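Local coordinates for putative type VI secretion protein (Escherichia coli, PDB 6SKI) that probably acts as a phospholipase effector of the type VI secretion system, a toxin hydrolase that binds the TTR domain of the VgrG spike, at residues F331-E336 and A403-E408; Q357-L362 and L377-R382; A490-E495 and P525-D530. One frame throughout, in Å; residues are numbered along the deposited sequence.

Contacts 1 and 2 share a three-stranded antiparallel sheet, their centres about 6 Å apart. Contact 1 joins the outer strand 328-341 to the central strand 398-409. Contact 2 sets helix 350-362 against the other outer strand, 376-386, which probably bonds to the central strand through Phe406 N to Thr378 O and Ala404 O to Lys380 N, 2.8 Å each. Contact 3 pairs two loops, its centre about 10 Å from that of contact 1; Trp492 packs there on Phe331 and Cys334. Contacts 2 and 3 do not touch, their nearest atoms being about 7 Å apart. No segment includes Ser197, Asp245 or His310, the probable catalytic triad of this α/β-hydrolase relative.

Contact 1: residues F331-E336 and A403-E408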
# COMPACT_ATOMS: atom_id res chain seq x y z
N PHE A 331 -20.23 -11.82 -11.61
CA PHE A 331 -21.08 -11.22 -12.62
C PHE A 331 -20.21 -10.32 -13.49
O PHE A 331 -19.65 -9.33 -13.00
CB PHE A 331 -22.21 -10.42 -11.99
CG PHE A 331 -23.37 -11.26 -11.53
CD1 PHE A 331 -23.88 -12.25 -12.34
CD2 PHE A 331 -23.95 -11.05 -10.30
CE1 PHE A 331 -24.94 -13.02 -11.93
CE2 PHE A 331 -25.02 -11.81 -9.89
CZ PHE A 331 -25.51 -12.80 -10.70
N LEU A 332 -20.10 -10.65 -14.77
CA LEU A 332 -19.32 -9.85 -15.70
C LEU A 332 -20.20 -8.89 -16.47
O LEU A 332 -19.69 -8.13 -17.30
CB LEU A 332 -18.55 -10.76 -16.65
CG LEU A 332 -17.40 -11.55 -16.03
CD1 LEU A 332 -16.45 -12.04 -17.09
CD2 LEU A 332 -16.67 -10.70 -15.01
N SER A 333 -21.50 -8.91 -16.21
CA SER A 333 -22.43 -7.90 -16.67
C SER A 333 -23.32 -7.53 -15.49
O SER A 333 -23.52 -8.33 -14.58
CB SER A 333 -23.29 -8.40 -17.84
OG SER A 333 -24.22 -7.43 -18.26
N CYS A 334 -23.82 -6.31 -15.50
CA CYS A 334 -24.76 -5.92 -14.46
C CYS A 334 -26.06 -6.68 -14.67
O CYS A 334 -26.66 -6.59 -15.75
CB CYS A 334 -25.00 -4.42 -14.49
SG CYS A 334 -26.36 -3.86 -13.44
N PRO A 335 -26.51 -7.47 -13.69
CA PRO A 335 -27.73 -8.26 -13.89
C PRO A 335 -28.93 -7.37 -14.16
O PRO A 335 -29.14 -6.37 -13.49
CB PRO A 335 -27.87 -9.02 -12.57
CG PRO A 335 -26.49 -9.03 -12.00
CD PRO A 335 -25.94 -7.69 -12.36
N GLU A 336 -29.71 -7.74 -15.17
CA GLU A 336 -30.84 -6.94 -15.60
C GLU A 336 -32.11 -7.76 -15.48
O GLU A 336 -32.16 -8.90 -15.94
CB GLU A 336 -30.65 -6.44 -17.03
CG GLU A 336 -30.10 -5.03 -17.12
CD GLU A 336 -29.99 -4.54 -18.54
OE1 GLU A 336 -29.96 -5.38 -19.46
OE2 GLU A 336 -29.93 -3.30 -18.74
N ALA A 403 -31.24 -11.61 -16.28
CA ALA A 403 -30.12 -12.24 -16.97
C ALA A 403 -28.84 -11.50 -16.63
O ALA A 403 -28.85 -10.27 -16.45
CB ALA A 403 -30.34 -12.26 -18.48
N ALA A 404 -27.75 -12.25 -16.52
CA ALA A 404 -26.43 -11.67 -16.33
C ALA A 404 -25.39 -12.56 -16.99
O ALA A 404 -25.69 -13.68 -17.42
CB ALA A 404 -26.11 -11.48 -14.84
N VAL A 405 -24.18 -12.05 -17.10
CA VAL A 405 -23.04 -12.84 -17.57
C VAL A 405 -22.23 -13.29 -16.37
O VAL A 405 -21.76 -12.46 -15.58
CB VAL A 405 -22.18 -12.04 -18.56
CG1 VAL A 405 -21.09 -12.92 -19.13
CG2 VAL A 405 -23.04 -11.48 -19.66
N PHE A 406 -22.05 -14.59 -16.23
CA PHE A 406 -21.35 -15.19 -15.11
C PHE A 406 -20.05 -15.83 -15.57
O PHE A 406 -20.01 -16.51 -16.60
CB PHE A 406 -22.23 -16.24 -14.42
CG PHE A 406 -22.00 -16.35 -12.95
CD1 PHE A 406 -22.30 -15.30 -12.11
CD2 PHE A 406 -21.49 -17.51 -12.40
CE1 PHE A 406 -22.10 -15.39 -10.76
CE2 PHE A 406 -21.29 -17.61 -11.04
CZ PHE A 406 -21.60 -16.55 -10.22
N PHE A 407 -19.00 -15.61 -14.79
CA PHE A 407 -17.71 -16.25 -14.98
C PHE A 407 -17.44 -17.13 -13.77
O PHE A 407 -17.50 -16.65 -12.63
CB PHE A 407 -16.60 -15.22 -15.16
CG PHE A 407 -15.26 -15.82 -15.46
CD1 PHE A 407 -15.07 -16.59 -16.59
CD2 PHE A 407 -14.19 -15.61 -14.61
CE1 PHE A 407 -13.85 -17.13 -16.87
CE2 PHE A 407 -12.97 -16.16 -14.89
CZ PHE A 407 -12.79 -16.92 -16.02
N GLU A 408 -17.15 -18.41 -14.02
CA GLU A 408 -16.83 -19.35 -12.96
C GLU A 408 -15.43 -19.90 -13.18
O GLU A 408 -15.17 -20.55 -14.19
CB GLU A 408 -17.84 -20.50 -12.91
CG GLU A 408 -19.24 -20.09 -12.49
CD GLU A 408 -20.31 -20.73 -13.34
OE1 GLU A 408 -20.87 -21.77 -12.92
OE2 GLU A 408 -20.61 -20.19 -14.42
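Phe331 stands between Pro335 and Phe406, which lie over opposite faces of its ring. Pro335 CG sits 3.6 Å above one face, toward the rim. On the other, Phe406 presents an edge in an offset edge-to-face pair, the centroids 5.2 Å apart and the planes at 72°. Ala404 CB comes in obliquely at 3.4 Å from Phe331 CD1. The phenylalanine pair belongs to a non-hydrogen-bonded position of the antiparallel pairing between strands 328-341 and 398-409, and both rings are covered by helix 72-85 through Ile85. Further on, the outer strand loops away over 332-335 and rejoins two residues out of step at Glu336. There Glu336 and Ala403 form a hydrogen-bonded pair: Glu336 N lies 3.0 Å from Ala403 O, and Ala403 N 2.9 Å from Glu336 O. Val405 of the central strand faces the looped-out residues. Its carbonyl O accepts from Leu332 N at 2.6 Å, while Phe331 CA makes a CH...O contact to the same oxygen. With CG1 anti to the backbone N (chi1 -175°), the valine leaves CG2 to meet Ser333 CB at 3.6 Å and turns CG1 toward Leu332 CB. Leu332 itself reaches past Val405, its CD1 resting 3.7 Å from Phe407 CB, and Leu362 of helix 350-362 packs against it.

Contact 2: residues Q357-L362 and L377-R382; sequences QVRKML and LTTKIR
Leu377 starts the contact by sliding alongside Arg359, the two side chains running in opposite directions. Its CG is anti to the backbone N (chi1 -169°), which extends the side chain toward the helix and sets CD2 3.8 Å from Arg359 CG. The same methyl lies 4.3 Å from Leu362 CB, one helical turn further on, so a single leucine branch bridges two residues on the strand-facing side of helix 350-362. Val405 of the adjacent central strand and Leu332 of strand 328-341 beyond it also touch Leu377 and continue this apolar patch. At Thr378 the side chain points away from the helix, and the backbone does the touching: its carbonyl carbon C is 3.9 Å from Arg359 CD. The helix lies along one face of the three-stranded sheet; the axes of segments 357-362 and 377-382 approach to 8.7 Å and run nearly antiparallel, at 168°. It connects strand 328-341 to strand 376-386, two strands with the same direction, in a beta-alpha-beta crossover that leaves room between them for the central strand 398-409. Thr379 crosses Arg359 at about a right angle and offers its methyl, CG2, to the arginine stem: 3.5 Å from Arg359 CD and 3.3 Å from Arg359 NE, at the edge of the guanidinium group and near its plane. Because the arginine chain bends at chi3 (37°), the charged end folds back along the helix, where Arg359 NH2 makes a salt bridge to Glu356, a carboxylate that also receives Lys360 NZ. Further along, Lys380 packs on Phe81 and Ile85 of helix 72-85, on the far face of the sheet, and Arg382 NE forms a salt bridge with Glu84.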
# COMPACT_ATOMS: atom_id res chain seq x y z
N GLN A 357 -25.36 -10.42 -25.64
CA GLN A 357 -24.52 -9.42 -26.29
C GLN A 357 -23.28 -9.12 -25.46
O GLN A 357 -22.17 -9.05 -26.00
CB GLN A 357 -25.32 -8.14 -26.54
CG GLN A 357 -25.92 -8.04 -27.92
CD GLN A 357 -26.14 -6.61 -28.35
OE1 GLN A 357 -26.24 -5.71 -27.52
NE2 GLN A 357 -26.21 -6.39 -29.66
N VAL A 358 -23.45 -8.97 -24.15
CA VAL A 358 -22.31 -8.70 -23.28
C VAL A 358 -21.35 -9.88 -23.27
O VAL A 358 -20.13 -9.70 -23.26
CB VAL A 358 -22.77 -8.33 -21.86
CG1 VAL A 358 -21.58 -8.10 -20.96
CG2 VAL A 358 -23.64 -7.10 -21.90
N ARG A 359 -21.88 -11.10 -23.29
CA ARG A 359 -21.01 -12.28 -23.27
C ARG A 359 -20.20 -12.38 -24.56
O ARG A 359 -19.00 -12.69 -24.52
CB ARG A 359 -21.83 -13.55 -23.07
CG ARG A 359 -20.99 -14.74 -22.64
CD ARG A 359 -21.76 -16.03 -22.73
NE ARG A 359 -22.65 -16.04 -23.89
CZ ARG A 359 -22.29 -16.47 -25.09
NH1 ARG A 359 -21.07 -16.93 -25.30
NH2 ARG A 359 -23.17 -16.44 -26.09
N LYS A 360 -20.83 -12.12 -25.70
CA LYS A 360 -20.10 -12.17 -26.96
C LYS A 360 -19.15 -10.98 -27.12
O LYS A 360 -18.19 -11.08 -27.89
CB LYS A 360 -21.07 -12.22 -28.14
CG LYS A 360 -22.05 -13.37 -28.07
CD LYS A 360 -22.92 -13.42 -29.32
CE LYS A 360 -24.38 -13.63 -28.96
NZ LYS A 360 -24.66 -15.05 -28.62
N MET A 361 -19.40 -9.89 -26.41
CA MET A 361 -18.44 -8.79 -26.38
C MET A 361 -17.24 -9.14 -25.52
O MET A 361 -16.10 -8.81 -25.86
CB MET A 361 -19.11 -7.52 -25.86
CG MET A 361 -18.24 -6.28 -25.94
SD MET A 361 -17.35 -5.97 -24.40
CE MET A 361 -18.69 -5.49 -23.32
N LEU A 362 -17.47 -9.82 -24.40
CA LEU A 362 -16.39 -10.18 -23.49
C LEU A 362 -15.55 -11.32 -24.05
O LEU A 362 -14.36 -11.41 -23.75
CB LEU A 362 -16.96 -10.56 -22.13
CG LEU A 362 -17.53 -9.39 -21.34
CD1 LEU A 362 -17.99 -9.85 -19.98
CD2 LEU A 362 -16.52 -8.27 -21.21
N LEU A 377 -17.53 -19.15 -19.06
CA LEU A 377 -18.31 -17.93 -19.22
C LEU A 377 -19.68 -18.29 -19.77
O LEU A 377 -19.79 -18.91 -20.83
CB LEU A 377 -17.59 -16.95 -20.16
CG LEU A 377 -18.15 -15.53 -20.22
CD1 LEU A 377 -17.96 -14.84 -18.88
CD2 LEU A 377 -17.48 -14.75 -21.32
N THR A 378 -20.73 -17.90 -19.05
CA THR A 378 -22.09 -18.29 -19.37
C THR A 378 -22.99 -17.08 -19.18
O THR A 378 -22.58 -16.08 -18.59
CB THR A 378 -22.53 -19.47 -18.47
OG1 THR A 378 -21.56 -20.52 -18.57
CG2 THR A 378 -23.87 -20.03 -18.89
N THR A 379 -24.20 -17.14 -19.73
CA THR A 379 -25.26 -16.22 -19.35
C THR A 379 -26.20 -16.96 -18.41
O THR A 379 -26.76 -18.00 -18.78
CB THR A 379 -26.03 -15.69 -20.56
OG1 THR A 379 -27.07 -16.61 -20.90
CG2 THR A 379 -25.11 -15.50 -21.74
N LYS A 380 -26.37 -16.43 -17.21
CA LYS A 380 -27.20 -17.05 -16.19
C LYS A 380 -28.54 -16.34 -16.13
O LYS A 380 -28.60 -15.10 -16.15
CB LYS A 380 -26.50 -17.00 -14.83
CG LYS A 380 -25.29 -17.90 -14.75
CD LYS A 380 -25.58 -19.16 -13.97
CE LYS A 380 -24.39 -20.09 -13.98
NZ LYS A 380 -24.79 -21.50 -14.23
N ILE A 381 -29.60 -17.14 -16.06
CA ILE A 381 -30.98 -16.66 -16.07
C ILE A 381 -31.61 -16.98 -14.73
O ILE A 381 -31.47 -18.10 -14.22
CB ILE A 381 -31.79 -17.29 -17.22
CG1 ILE A 381 -31.04 -17.17 -18.54
CG2 ILE A 381 -33.15 -16.63 -17.32
CD1 ILE A 381 -31.74 -17.86 -19.68
N ARG A 382 -32.30 -16.00 -14.16
CA ARG A 382 -33.13 -16.17 -12.98
C ARG A 382 -34.57 -15.91 -13.38
O ARG A 382 -34.85 -14.94 -14.09
CB ARG A 382 -32.70 -15.19 -11.89
CG ARG A 382 -33.36 -15.40 -10.55
CD ARG A 382 -32.64 -14.62 -9.48
NE ARG A 382 -33.44 -14.44 -8.28
CZ ARG A 382 -34.17 -13.36 -8.04
NH1 ARG A 382 -34.21 -12.37 -8.92
NH2 ARG A 382 -34.87 -13.27 -6.92

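Contact 3: residues A490-E495 and P525-D530; sequences ANWNIE and PNKPND
Two irregular loops run roughly antiparallel here, 490-495 leading into strand 495-497 and the other, 525-530, following strand 521-523, and Trp492 turns one indole face to both Lys527 and Pro528. Lys527 CG stands 4.0 Å from the centroid of the six-membered ring and Pro528 CD 3.9 Å from that of the five-membered ring, each a CH-pi contact within about 25° of the ring normal. The lysine stem runs side by side with the tryptophan, whereas the proline ring crosses it at about a right angle. Beyond the indole the extended lysine carries its ammonium group to Tyr290 in a cation-pi contact. One residue back, Asn491 N donates to Asn526 O, 2.6 Å apart, with the N-H pointing at the oxygen at 156°; Ala490 CA approaches that oxygen in a CH...O contact. In the other direction Lys527 CA comes to Asn491 O, 3.3 Å away. The Asn491 side chain closes an Asx turn: with CG tucked between the backbone N and the carbonyl carbon (chi1 49°), OD1 accepts from Asn493 N at 3.3 Å, in the amide plane and on a lone pair. This bond helps fix the rotation of the amide, which also packs along Asn526, OD1 being 3.7 Å from Asn526 CB. The Asn526 amide is itself directed elsewhere, its OD1 accepting from Arg289. At one end of the contact Ala490 CB rests against Pro528 CB. At the other Glu495, on the more exposed side, lays its chain obliquely over Pro525, its CG 3.6 Å from Pro525 CG, while its backbone bonds to Val523.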
# COMPACT_ATOMS: atom_id res chain seq x y z
N ALA A 490 -12.39 -7.21 -11.57
CA ALA A 490 -13.54 -6.40 -11.91
C ALA A 490 -14.74 -7.30 -12.15
O ALA A 490 -14.69 -8.20 -12.99
CB ALA A 490 -13.26 -5.54 -13.14
N ASN A 491 -15.82 -7.06 -11.40
CA ASN A 491 -17.02 -7.86 -11.53
C ASN A 491 -18.22 -6.99 -11.19
O ASN A 491 -18.08 -5.86 -10.72
CB ASN A 491 -16.99 -9.10 -10.64
CG ASN A 491 -16.60 -8.78 -9.21
OD1 ASN A 491 -17.40 -8.24 -8.45
ND2 ASN A 491 -15.38 -9.13 -8.84
N TRP A 492 -19.41 -7.53 -11.43
CA TRP A 492 -20.64 -6.82 -11.14
C TRP A 492 -21.37 -7.46 -9.97
O TRP A 492 -22.60 -7.40 -9.89
CB TRP A 492 -21.53 -6.78 -12.38
CG TRP A 492 -21.13 -5.72 -13.35
CD1 TRP A 492 -20.38 -5.88 -14.47
CD2 TRP A 492 -21.45 -4.33 -13.29
NE1 TRP A 492 -20.21 -4.69 -15.11
CE2 TRP A 492 -20.86 -3.71 -14.40
CE3 TRP A 492 -22.18 -3.54 -12.39
CZ2 TRP A 492 -20.98 -2.35 -14.65
CZ3 TRP A 492 -22.30 -2.19 -12.64
CH2 TRP A 492 -21.70 -1.61 -13.76
N ASN A 493 -20.62 -8.07 -9.06
CA ASN A 493 -21.22 -8.59 -7.84
C ASN A 493 -21.62 -7.43 -6.94
O ASN A 493 -20.87 -6.47 -6.77
CB ASN A 493 -20.23 -9.49 -7.11
CG ASN A 493 -19.99 -10.80 -7.82
OD1 ASN A 493 -19.23 -11.64 -7.36
ND2 ASN A 493 -20.67 -10.98 -8.94
N ILE A 494 -22.80 -7.53 -6.36
CA ILE A 494 -23.36 -6.46 -5.55
C ILE A 494 -23.07 -6.76 -4.08
O ILE A 494 -23.06 -7.93 -3.66
CB ILE A 494 -24.86 -6.28 -5.81
CG1 ILE A 494 -25.26 -4.81 -5.64
CG2 ILE A 494 -25.70 -7.14 -4.90
CD1 ILE A 494 -26.65 -4.51 -6.11
N GLU A 495 -22.81 -5.72 -3.32
CA GLU A 495 -22.65 -5.79 -1.88
C GLU A 495 -23.61 -4.80 -1.25
O GLU A 495 -24.13 -3.90 -1.91
CB GLU A 495 -21.20 -5.48 -1.47
CG GLU A 495 -20.21 -6.54 -1.89
CD GLU A 495 -18.87 -6.41 -1.19
OE1 GLU A 495 -18.72 -5.49 -0.36
OE2 GLU A 495 -17.97 -7.23 -1.46
N PRO A 525 -18.88 -2.83 -5.64
CA PRO A 525 -17.56 -2.36 -5.19
C PRO A 525 -16.47 -2.58 -6.20
O PRO A 525 -15.54 -1.76 -6.29
CB PRO A 525 -17.32 -3.18 -3.92
CG PRO A 525 -18.67 -3.69 -3.53
CD PRO A 525 -19.33 -3.97 -4.83
N ASN A 526 -16.54 -3.65 -6.98
CA ASN A 526 -15.49 -4.04 -7.90
C ASN A 526 -15.97 -3.91 -9.33
O ASN A 526 -15.66 -4.72 -10.20
CB ASN A 526 -15.04 -5.47 -7.62
CG ASN A 526 -14.58 -5.65 -6.19
OD1 ASN A 526 -13.62 -5.03 -5.76
ND2 ASN A 526 -15.28 -6.50 -5.46
N LYS A 527 -16.73 -2.86 -9.60
CA LYS A 527 -17.32 -2.69 -10.91
C LYS A 527 -16.25 -2.23 -11.91
O LYS A 527 -15.42 -1.38 -11.58
CB LYS A 527 -18.45 -1.66 -10.86
CG LYS A 527 -18.60 -0.80 -12.08
CD LYS A 527 -19.24 0.52 -11.73
CE LYS A 527 -18.86 1.60 -12.72
NZ LYS A 527 -19.15 2.95 -12.17
N PRO A 528 -16.24 -2.81 -13.10
CA PRO A 528 -15.22 -2.45 -14.08
C PRO A 528 -15.36 -1.01 -14.54
O PRO A 528 -16.46 -0.44 -14.55
CB PRO A 528 -15.47 -3.43 -15.23
CG PRO A 528 -16.93 -3.73 -15.10
CD PRO A 528 -17.11 -3.87 -13.62
N ASN A 529 -14.24 -0.42 -14.93
CA ASN A 529 -14.28 0.89 -15.56
C ASN A 529 -14.97 0.76 -16.92
O ASN A 529 -14.97 -0.31 -17.53
CB ASN A 529 -12.87 1.44 -15.71
CG ASN A 529 -12.84 2.94 -15.87
OD1 ASN A 529 -13.41 3.68 -15.06
ND2 ASN A 529 -12.18 3.41 -16.91
N ASP A 530 -15.56 1.85 -17.37
CA ASP A 530 -16.37 1.79 -18.59
C ASP A 530 -15.52 1.37 -19.77
O ASP A 530 -14.40 1.85 -19.96
CB ASP A 530 -17.03 3.14 -18.86
CG ASP A 530 -18.42 2.99 -19.44
OD1 ASP A 530 -19.40 3.05 -18.66
OD2 ASP A 530 -18.55 2.81 -20.67